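Local coordinates for exported protein (Bacteroides fragilis, PDB 4I17) that is of unknown function but contains tetratricopeptide (TPR) repeats, helical-hairpin units that in other proteins commonly serve as scaffolds for protein-protein binding, at residues Cys51-Ile55 with Lys56-Glu60; Ala62-Phe65 with Asp66-Ile69; Ala84-Arg87 with Asp88-Asn91; Gln93-Ile96 with Ala97-Glu101. One frame throughout, in Å; residues are numbered along the deposited sequence.

Interaction 1 (Cys51-Ile55 with Lys56-Glu60); sequences CADNI and KKYKE
Two backbone bonds close the end of helix 42-54: Lys-57 N donates to Ala-52 O at 2.8 Å, and Lys-56 N to Asp-53 O at 3.1 Å. With Lys-56 at positive phi as the C-prime residue, this is a Schellman motif, and it turns the chain straight into helix 58-70, for which Lys-57 holds the N-cap position. The two bonds differ in shape: Lys-57 N lies 28° from the plane of the Ala-52 carbonyl, whereas Lys-56 N stands well above that of Asp-53. The turn joins two successive antiparallel helices, as short turns do in TPR proteins. On one flank Ile-55 and Lys-57 cross at a slant, and in the conformer modelled here, one of two for Lys-57, the isoleucine tip CD1 rests on the aliphatic part of the lysine, 3.6 Å from Lys-57 CE. Ile-55 reaches it with CG1 between its backbone N and carbonyl carbon, chi1 64°. The Ala-52 methyl lies close by, CB 3.6 Å from Lys-57 O, and also packs on Phe-27 of helix 23-36. On the other flank Asp-53, its CG swung away from the backbone N (chi1 -177°), brings a carboxylate oxygen to the edge of the Tyr-58 ring, near the ring plane. One face of that ring carries Lys-56 O, 3.8 Å above the plane and displaced toward the rim. Lys-56 NZ and, weakly, Tyr-58 OH bind a glycerol probably left from crystallisation. The edge contact of the carboxylate runs from Asp-53 OD1 to Tyr-58 CD1, 3.4 Å.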
loop_
_atom_site.group_PDB
_atom_site.type_symbol
_atom_site.label_atom_id
_atom_site.label_comp_id
_atom_site.label_asym_id
_atom_site.label_seq_id
_atom_site.Cartn_x
_atom_site.Cartn_y
_atom_site.Cartn_z
ATOM N N CYS A 51 -17.779 -10.545 10.460
ATOM C CA CYS A 51 -19.210 -10.752 10.155
ATOM C C CYS A 51 -19.823 -9.469 9.594
ATOM O O CYS A 51 -20.568 -9.528 8.609
ATOM C CB CYS A 51 -19.957 -11.231 11.396
ATOM S SG CYS A 51 -19.555 -12.928 11.856
ATOM N N ALA A 52 -19.561 -8.324 10.245
ATOM C CA ALA A 52 -20.089 -7.010 9.783
ATOM C C ALA A 52 -19.640 -6.701 8.365
ATOM O O ALA A 52 -20.434 -6.237 7.537
ATOM C CB ALA A 52 -19.631 -5.895 10.719
ATOM N N ASP A 53 -18.368 -6.983 8.056
ATOM C CA ASP A 53 -17.858 -6.692 6.725
ATOM C C ASP A 53 -18.541 -7.622 5.730
ATOM O O ASP A 53 -18.916 -7.154 4.653
ATOM C CB ASP A 53 -16.343 -6.848 6.686
ATOM C CG ASP A 53 -15.777 -6.470 5.336
ATOM O OD1 ASP A 53 -15.690 -5.250 5.048
ATOM O OD2 ASP A 53 -15.498 -7.384 4.542
ATOM N N ASN A 54 -18.787 -8.911 6.136
ATOM C CA ASN A 54 -19.411 -9.910 5.247
ATOM C C ASN A 54 -20.852 -9.538 4.915
ATOM O O ASN A 54 -21.337 -9.899 3.853
ATOM C CB ASN A 54 -19.371 -11.316 5.845
ATOM C CG ASN A 54 -17.996 -11.915 6.056
ATOM O OD1 ASN A 54 -16.969 -11.406 5.615
ATOM N ND2 ASN A 54 -17.939 -13.001 6.795
ATOM N N ILE A 55 -21.533 -8.800 5.796
ATOM C CA ILE A 55 -22.927 -8.440 5.524
ATOM C C ILE A 55 -23.039 -6.965 5.096
ATOM O O ILE A 55 -24.137 -6.411 5.017
ATOM C CB ILE A 55 -23.855 -8.794 6.702
ATOM C CG1 ILE A 55 -23.487 -7.971 7.971
ATOM C CG2 ILE A 55 -23.846 -10.322 6.957
ATOM C CD1 ILE A 55 -24.360 -8.247 9.208
ATOM N N LYS A 56 -21.901 -6.367 4.742
ATOM C CA LYS A 56 -21.779 -5.019 4.193
ATOM C C LYS A 56 -22.071 -3.884 5.186
ATOM O O LYS A 56 -22.416 -2.784 4.765
ATOM C CB LYS A 56 -22.636 -4.854 2.915
ATOM C CG LYS A 56 -22.269 -5.889 1.856
ATOM C CD LYS A 56 -23.068 -5.717 0.579
ATOM C CE LYS A 56 -22.760 -6.825 -0.391
ATOM N NZ LYS A 56 -21.425 -6.648 -1.019
ATOM N N LYS A 57 -21.884 -4.130 6.482
ATOM C CA LYS A 57 -22.009 -3.092 7.511
ATOM C C LYS A 57 -20.571 -2.615 7.738
ATOM O O LYS A 57 -19.926 -2.960 8.742
ATOM C CB LYS A 57 -22.695 -3.649 8.781
ATOM C CG LYS A 57 -24.105 -4.211 8.527
ATOM C CD LYS A 57 -24.792 -4.563 9.862
ATOM C CE LYS A 57 -26.186 -5.145 9.708
ATOM N NZ LYS A 57 -27.134 -4.203 9.068
ATOM N N TYR A 58 -20.024 -1.913 6.744
ATOM C CA TYR A 58 -18.608 -1.522 6.770
ATOM C C TYR A 58 -18.213 -0.614 7.895
ATOM O O TYR A 58 -17.128 -0.831 8.439
ATOM C CB TYR A 58 -18.150 -0.922 5.443
ATOM C CG TYR A 58 -18.540 -1.758 4.246
ATOM C CD1 TYR A 58 -18.127 -3.085 4.131
ATOM C CD2 TYR A 58 -19.285 -1.213 3.205
ATOM C CE1 TYR A 58 -18.511 -3.865 3.046
ATOM C CE2 TYR A 58 -19.679 -1.988 2.119
ATOM C CZ TYR A 58 -19.253 -3.297 2.026
ATOM O OH TYR A 58 -19.591 -4.043 0.938
ATOM N N LYS A 59 -19.045 0.389 8.267
ATOM C CA LYS A 59 -18.619 1.291 9.343
ATOM C C LYS A 59 -18.567 0.542 10.665
ATOM O O LYS A 59 -17.656 0.778 11.482
ATOM C CB LYS A 59 -19.529 2.545 9.428
ATOM C CG LYS A 59 -19.136 3.559 10.518
ATOM C CD LYS A 59 -17.762 4.223 10.279
ATOM C CE LYS A 59 -17.332 5.135 11.406
ATOM N NZ LYS A 59 -16.891 4.374 12.605
ATOM N N GLU A 60 -19.545 -0.363 10.862
ATOM C CA GLU A 60 -19.639 -1.195 12.055
ATOM C C GLU A 60 -18.402 -2.104 12.114
ATOM O O GLU A 60 -17.787 -2.241 13.175
ATOM C CB GLU A 60 -20.965 -1.980 12.027
ATOM C CG GLU A 60 -22.188 -1.063 11.946
ATOM C CD GLU A 60 -22.790 -0.662 10.598
ATOM O OE1 GLU A 60 -22.051 -0.354 9.627
ATOM O OE2 GLU A 60 -24.040 -0.597 10.546
#

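Interaction 2 (Ala62-Phe65 with Asp66-Ile69); sequences ADYF and DIAI
Tyr-64 and Ile-67 lie side by side on one flank of helix 58-70, both pointing the same way, and the isoleucine tip CD1 comes 3.8 Å from Tyr-64 CD1. Ile-67 sends CG1 back beside its own backbone N (chi1 -64°) and extends from there, which carries CD1 to the ring. The backbone acceptors are served unevenly. Ala-62 O takes the N-H of Asp-66 at 3.0 Å, with the donor tilted 23° from the carbonyl plane. Phe-65 O receives Ile-69 N at 2.9 Å, in the carbonyl plane. Between these two firm bonds the grip is slacker: Ile-67 N is shared weakly between Asp-63 O and Tyr-64 O, and Tyr-64 O also accepts a weak bond from Ala-68 N at 3.3 Å. Helix 58-70 follows helix 42-54 antiparallel to it, as successive helices do in TPR proteins, and Phe-65 meets the Tyr-46 ring of helix 42-54 at about 60° between planes. The carboxylates find their partners beyond the segments: Asp-63 OD1 forms a salt bridge with Lys-59 NZ, one turn earlier, and Asp-66 OD1 with Lys-82 NZ of helix 75-88. Asp-63 OD1 and Asp-66 OD2 remain 4.7 Å apart, a like-charge approach that the two lysines probably temper. Ile-69 also lays its CG1 against the carbonyl that its N-H binds, 3.2 Å from Phe-65 O.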
loop_
_atom_site.group_PDB
_atom_site.type_symbol
_atom_site.label_atom_id
_atom_site.label_comp_id
_atom_site.label_asym_id
_atom_site.label_seq_id
_atom_site.Cartn_x
_atom_site.Cartn_y
_atom_site.Cartn_z
ATOM N N ALA A 62 -15.360 -1.590 10.931
ATOM C CA ALA A 62 -14.229 -0.766 11.338
ATOM C C ALA A 62 -14.269 -0.517 12.859
ATOM O O ALA A 62 -13.240 -0.660 13.517
ATOM C CB ALA A 62 -14.239 0.560 10.560
ATOM N N ASP A 63 -15.459 -0.284 13.431
ATOM C CA ASP A 63 -15.622 -0.078 14.878
ATOM C C ASP A 63 -15.215 -1.331 15.677
ATOM O O ASP A 63 -14.539 -1.207 16.692
ATOM C CB ASP A 63 -17.079 0.329 15.242
ATOM C CG ASP A 63 -17.438 1.757 14.813
ATOM O OD1 ASP A 63 -16.527 2.597 14.723
ATOM O OD2 ASP A 63 -18.631 2.023 14.562
ATOM N N TYR A 64 -15.634 -2.517 15.244
ATOM C CA TYR A 64 -15.271 -3.748 15.941
ATOM C C TYR A 64 -13.788 -4.077 15.766
ATOM O O TYR A 64 -13.149 -4.449 16.749
ATOM C CB TYR A 64 -16.166 -4.930 15.530
ATOM C CG TYR A 64 -17.544 -4.712 16.102
ATOM C CD1 TYR A 64 -17.764 -4.771 17.476
ATOM C CD2 TYR A 64 -18.602 -4.319 15.289
ATOM C CE1 TYR A 64 -19.012 -4.455 18.023
ATOM C CE2 TYR A 64 -19.856 -4.018 15.823
ATOM C CZ TYR A 64 -20.053 -4.080 17.187
ATOM O OH TYR A 64 -21.285 -3.761 17.689
ATOM N N PHE A 65 -13.220 -3.907 14.562
ATOM C CA PHE A 65 -11.766 -4.156 14.445
ATOM C C PHE A 65 -10.983 -3.183 15.358
ATOM O O PHE A 65 -9.955 -3.566 15.903
ATOM C CB PHE A 65 -11.316 -4.037 12.996
ATOM C CG PHE A 65 -11.843 -5.143 12.110
ATOM C CD1 PHE A 65 -11.555 -6.482 12.388
ATOM C CD2 PHE A 65 -12.591 -4.848 10.966
ATOM C CE1 PHE A 65 -11.981 -7.495 11.532
ATOM C CE2 PHE A 65 -13.013 -5.865 10.109
ATOM C CZ PHE A 65 -12.687 -7.183 10.387
ATOM N N ASP A 66 -11.501 -1.959 15.569
ATOM C CA ASP A 66 -10.856 -0.974 16.450
ATOM C C ASP A 66 -10.789 -1.485 17.904
ATOM O O ASP A 66 -9.824 -1.193 18.605
ATOM C CB ASP A 66 -11.629 0.355 16.413
ATOM C CG ASP A 66 -11.025 1.460 15.565
ATOM O OD1 ASP A 66 -9.773 1.555 15.508
ATOM O OD2 ASP A 66 -11.800 2.302 15.049
ATOM N N ILE A 67 -11.814 -2.229 18.349
ATOM C CA ILE A 67 -11.881 -2.817 19.700
ATOM C C ILE A 67 -10.739 -3.798 19.817
ATOM O O ILE A 67 -9.975 -3.741 20.780
ATOM C CB ILE A 67 -13.256 -3.467 20.034
ATOM C CG1 ILE A 67 -14.391 -2.400 20.057
ATOM C CG2 ILE A 67 -13.199 -4.230 21.384
ATOM C CD1 ILE A 67 -15.834 -2.990 20.161
ATOM N N ALA A 68 -10.584 -4.678 18.823
ATOM C CA ALA A 68 -9.479 -5.643 18.818
ATOM C C ALA A 68 -8.141 -4.913 18.827
ATOM O O ALA A 68 -7.243 -5.291 19.586
ATOM C CB ALA A 68 -9.582 -6.561 17.599
ATOM N N ILE A 69 -8.007 -3.818 18.026
ATOM C CA ILE A 69 -6.761 -3.058 17.973
ATOM C C ILE A 69 -6.447 -2.463 19.341
ATOM O O ILE A 69 -5.314 -2.578 19.794
ATOM C CB ILE A 69 -6.798 -1.979 16.870
ATOM C CG1 ILE A 69 -6.899 -2.649 15.487
ATOM C CG2 ILE A 69 -5.547 -1.041 16.951
ATOM C CD1 ILE A 69 -7.197 -1.664 14.293
#

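Interaction 3 (Ala84-Arg87 with Asp88-Asn91); sequences AAYR and DMKN
With CG opposite its carbonyl carbon (chi1 -81°), Tyr-86 lies alongside Met-89, a selenomethionine whose chain runs extended through chi2 and then bends at chi3 (-97°). The bend lays its terminal methyl over one face of the ring, CE 3.9 Å from the centroid of Tyr-86 in a CH-pi contact displaced toward the rim. The selenium of Met-89 is farther off and oblique, 4.9 Å from the same centroid, completing a Met-aromatic pair. Asn-91 also runs beside Tyr-86, its amide almost perpendicular to the ring, and ND2 approaches Tyr-86 CD1 to 4.1 Å. Behind these side chains helix 75-88 ends in a Schellman motif: Lys-90, at positive phi, gives its N-H to Arg-87 O, and Asn-91 N reaches back to Tyr-86 O at 2.9 Å. Asn-91 then acts as N-cap of helix 92-105, its OD1 accepting from Glu-94 N, so one short turn links consecutive antiparallel helices of the TPR array. In one of the two Arg-87 conformers, a water accepts from Arg-87 NH2 and donates to Asp-88 OD1, each at 3.0 Å. The same conformer bends at chi3, which brings one face of the guanidinium over Ala-84, with Ala-84 CA 4.0 Å from its plane, over the centre. Asp-88 N is bound to Ala-84 O at 2.9 Å, while Asp-88 CB and Met-89 also pack on Tyr-58 of helix 58-70.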
loop_
_atom_site.group_PDB
_atom_site.type_symbol
_atom_site.label_atom_id
_atom_site.label_comp_id
_atom_site.label_asym_id
_atom_site.label_seq_id
_atom_site.Cartn_x
_atom_site.Cartn_y
_atom_site.Cartn_z
ATOM N N ALA A 84 -9.627 -3.072 5.053
ATOM C CA ALA A 84 -10.532 -3.679 4.072
ATOM C C ALA A 84 -11.920 -3.069 4.145
ATOM O O ALA A 84 -12.578 -2.905 3.111
ATOM C CB ALA A 84 -10.613 -5.189 4.257
ATOM N N ALA A 85 -12.387 -2.756 5.363
ATOM C CA ALA A 85 -13.698 -2.139 5.556
ATOM C C ALA A 85 -13.723 -0.766 4.880
ATOM O O ALA A 85 -14.685 -0.447 4.194
ATOM C CB ALA A 85 -14.006 -2.014 7.052
ATOM N N TYR A 86 -12.626 0.012 5.002
ATOM C CA TYR A 86 -12.536 1.333 4.349
ATOM C C TYR A 86 -12.412 1.209 2.827
ATOM O O TYR A 86 -13.016 2.014 2.124
ATOM C CB TYR A 86 -11.404 2.151 4.959
ATOM C CG TYR A 86 -11.858 2.789 6.250
ATOM C CD1 TYR A 86 -12.815 3.798 6.252
ATOM C CD2 TYR A 86 -11.327 2.392 7.474
ATOM C CE1 TYR A 86 -13.225 4.403 7.433
ATOM C CE2 TYR A 86 -11.761 2.964 8.671
ATOM C CZ TYR A 86 -12.693 3.983 8.643
ATOM O OH TYR A 86 -13.077 4.602 9.806
ATOM N N ARG A 87 -11.706 0.170 2.329
ATOM C CA ARG A 87 -11.598 -0.148 0.899
ATOM C C ARG A 87 -13.017 -0.419 0.351
ATOM O O ARG A 87 -13.398 0.086 -0.702
ATOM C CB ARG A 87 -10.685 -1.383 0.724
ATOM C CG ARG A 87 -10.277 -1.705 -0.728
ATOM C CD ARG A 87 -9.281 -2.861 -0.812
ATOM N NE ARG A 87 -9.841 -4.117 -0.297
ATOM C CZ ARG A 87 -9.172 -5.000 0.441
ATOM N NH1 ARG A 87 -7.889 -4.805 0.725
ATOM N NH2 ARG A 87 -9.775 -6.095 0.885
ATOM N N ASP A 88 -13.817 -1.193 1.104
ATOM C CA ASP A 88 -15.210 -1.548 0.753
ATOM C C ASP A 88 -16.126 -0.300 0.780
ATOM O O ASP A 88 -17.085 -0.220 0.004
ATOM C CB ASP A 88 -15.727 -2.624 1.693
ATOM C CG ASP A 88 -15.091 -3.994 1.529
ATOM O OD1 ASP A 88 -14.637 -4.306 0.412
ATOM O OD2 ASP A 88 -15.117 -4.786 2.507
HETATM N N MSE A 89 -15.796 0.699 1.623
HETATM C CA MSE A 89 -16.492 2.007 1.657
HETATM C C MSE A 89 -15.970 2.942 0.567
HETATM O O MSE A 89 -16.406 4.102 0.504
HETATM C CB MSE A 89 -16.319 2.692 3.016
HETATM C CG MSE A 89 -17.250 2.137 4.087
HETATM SE SE MSE A 89 -16.891 2.998 5.805
HETATM C CE MSE A 89 -15.701 1.722 6.710
ATOM N N LYS A 90 -15.005 2.459 -0.259
ATOM C CA LYS A 90 -14.354 3.193 -1.360
ATOM C C LYS A 90 -13.678 4.462 -0.797
ATOM O O LYS A 90 -13.786 5.566 -1.350
ATOM C CB LYS A 90 -15.335 3.493 -2.521
ATOM C CG LYS A 90 -16.090 2.235 -2.966
ATOM C CD LYS A 90 -16.575 2.285 -4.394
ATOM C CE LYS A 90 -16.678 0.895 -4.992
ATOM N NZ LYS A 90 -17.734 0.070 -4.339
ATOM N N ASN A 91 -12.982 4.283 0.347
ATOM C CA ASN A 91 -12.299 5.393 0.984
ATOM C C ASN A 91 -10.821 5.087 0.975
ATOM O O ASN A 91 -10.318 4.466 1.913
ATOM C CB ASN A 91 -12.847 5.606 2.412
ATOM C CG ASN A 91 -12.286 6.825 3.101
ATOM O OD1 ASN A 91 -11.215 7.306 2.782
ATOM N ND2 ASN A 91 -12.942 7.266 4.144
HETATM O O HOH W 1 -12.709 -6.360 1.398
#

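Interaction 4 (Gln93-Ile96 with Ala97-Glu101); sequences QEYI and ATLTE
Thr-98 and Thr-100 each turn the hydroxyl back onto the carbonyl one turn earlier, giving two main-chain oxygens a second donor. Glu-94 O accepts from Thr-98 OG1 at 2.8 Å and from Thr-98 N at 3.0 Å; Ile-96 O likewise accepts from Thr-100 OG1 at 2.6 Å and from Thr-100 N at 2.9 Å. In both cases hydroxyl and amide come from opposite faces of the carbonyl plane. A chi1 near -55° in both threonines sets OG1 beside the backbone N, which is what lets it fold back along the helix. The remaining backbone bonds are ordinary i to i+4 links, Ala-97 N to Gln-93 O and Leu-99 N to Tyr-95 O. These residues lie in the first two-thirds of helix 92-105, which pairs with helix 75-88 as successive antiparallel helices of the TPR superhelix and meets helix 110-129 through Ile-96 and Thr-100. The apolar contacts centre on Leu-99: its CD1 stands over one face of the Tyr-95 ring, 3.9 Å from the centroid and 25° off the normal, in a CH-pi contact displaced toward the hydroxyl end, where Tyr-95 CZ is nearest. The same methyl meets Ile-96 CD1 at 4.1 Å, the two side chains crossing at about a right angle. Of the polar ends, Tyr-95 OH takes a weak hydrogen bond from Arg-87 NH1 in one Arg-87 conformer, and the bent chain of Glu-94 leaves OE2 3.4 Å from Thr-98 OG1.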
loop_
_atom_site.group_PDB
_atom_site.type_symbol
_atom_site.label_atom_id
_atom_site.label_comp_id
_atom_site.label_asym_id
_atom_site.label_seq_id
_atom_site.Cartn_x
_atom_site.Cartn_y
_atom_site.Cartn_z
ATOM N N GLN A 93 -8.157 7.080 1.213
ATOM C CA GLN A 93 -7.315 7.797 2.173
ATOM C C GLN A 93 -7.331 7.102 3.521
ATOM O O GLN A 93 -6.263 6.915 4.101
ATOM C CB GLN A 93 -7.702 9.279 2.301
ATOM C CG GLN A 93 -7.253 10.143 1.105
ATOM C CD GLN A 93 -5.812 9.934 0.691
ATOM O OE1 GLN A 93 -4.874 10.073 1.485
ATOM N NE2 GLN A 93 -5.604 9.559 -0.566
ATOM N N GLU A 94 -8.486 6.630 3.967
ATOM C CA GLU A 94 -8.537 5.918 5.249
ATOM C C GLU A 94 -7.976 4.516 5.099
ATOM O O GLU A 94 -7.389 3.993 6.043
ATOM C CB GLU A 94 -9.946 5.905 5.804
ATOM C CG GLU A 94 -9.991 5.506 7.260
ATOM C CD GLU A 94 -9.257 6.324 8.291
ATOM O OE1 GLU A 94 -9.869 7.267 8.837
ATOM O OE2 GLU A 94 -8.118 5.945 8.639
ATOM N N TYR A 95 -8.107 3.929 3.901
ATOM C CA TYR A 95 -7.516 2.608 3.636
ATOM C C TYR A 95 -6.002 2.658 3.857
ATOM O O TYR A 95 -5.478 1.902 4.679
ATOM C CB TYR A 95 -7.829 2.185 2.196
ATOM C CG TYR A 95 -7.114 0.916 1.790
ATOM C CD1 TYR A 95 -7.502 -0.317 2.298
ATOM C CD2 TYR A 95 -6.112 0.936 0.821
ATOM C CE1 TYR A 95 -6.869 -1.494 1.903
ATOM C CE2 TYR A 95 -5.484 -0.237 0.411
ATOM C CZ TYR A 95 -5.896 -1.451 0.930
ATOM O OH TYR A 95 -5.283 -2.617 0.550
ATOM N N ILE A 96 -5.305 3.601 3.198
ATOM C CA ILE A 96 -3.845 3.682 3.337
ATOM C C ILE A 96 -3.422 4.263 4.697
ATOM O O ILE A 96 -2.372 3.868 5.216
ATOM C CB ILE A 96 -3.161 4.401 2.136
ATOM C CG1 ILE A 96 -1.633 4.181 2.136
ATOM C CG2 ILE A 96 -3.510 5.910 2.057
ATOM C CD1 ILE A 96 -1.208 2.659 2.152
ATOM N N ALA A 97 -4.225 5.155 5.300
ATOM C CA ALA A 97 -3.907 5.674 6.647
ATOM C C ALA A 97 -3.916 4.537 7.681
ATOM O O ALA A 97 -3.032 4.471 8.532
ATOM C CB ALA A 97 -4.901 6.753 7.052
ATOM N N THR A 98 -4.871 3.607 7.562
ATOM C CA THR A 98 -4.981 2.445 8.458
ATOM C C THR A 98 -3.827 1.511 8.229
ATOM O O THR A 98 -3.212 1.065 9.199
ATOM C CB THR A 98 -6.329 1.715 8.286
ATOM O OG1 THR A 98 -7.374 2.664 8.471
ATOM C CG2 THR A 98 -6.514 0.610 9.322
ATOM N N LEU A 99 -3.507 1.211 6.959
ATOM C CA LEU A 99 -2.345 0.349 6.715
ATOM C C LEU A 99 -1.069 0.981 7.266
ATOM O O LEU A 99 -0.203 0.251 7.742
ATOM C CB LEU A 99 -2.173 0.050 5.220
ATOM C CG LEU A 99 -3.264 -0.847 4.591
ATOM C CD1 LEU A 99 -3.063 -0.920 3.081
ATOM C CD2 LEU A 99 -3.210 -2.273 5.171
ATOM N N THR A 100 -0.944 2.333 7.191
ATOM C CA THR A 100 0.244 3.056 7.674
ATOM C C THR A 100 0.345 2.870 9.188
ATOM O O THR A 100 1.428 2.600 9.703
ATOM C CB THR A 100 0.212 4.526 7.235
ATOM O OG1 THR A 100 0.084 4.579 5.805
ATOM C CG2 THR A 100 1.485 5.293 7.654
ATOM N N GLU A 101 -0.785 3.006 9.901
ATOM C CA GLU A 101 -0.844 2.773 11.344
ATOM C C GLU A 101 -0.464 1.318 11.649
ATOM O O GLU A 101 0.314 1.077 12.553
ATOM C CB GLU A 101 -2.252 3.085 11.888
ATOM C CG GLU A 101 -2.539 4.575 12.010
ATOM C CD GLU A 101 -1.513 5.370 12.803
ATOM O OE1 GLU A 101 -1.233 4.997 13.966
ATOM O OE2 GLU A 101 -0.960 6.346 12.243
#

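In the fold
The four contacts follow one another along helices 42-54, 58-70, 75-88 and 92-105, with no catalytic site known. Interactions 1 and 3, centres 10 Å apart, are both helix-ending turns on the same side of the chain's centre and touch: Asp-53 OD1 lies 2.6 Å from Asp-88 OD2, a close pair of acidic groups that may share a proton, and Tyr-58 O meets Met-89 CE at 3.4 Å. Interaction 2 continues helix 58-70 from interaction 1 and packs on interaction 3 through Ala-62 CB and Tyr-86 CE2, 3.9 Å apart. Interaction 4 joins interaction 3 where Glu-94 CG approaches Tyr-86 CD2 to 3.4 Å; it touches neither interaction 1 nor 2.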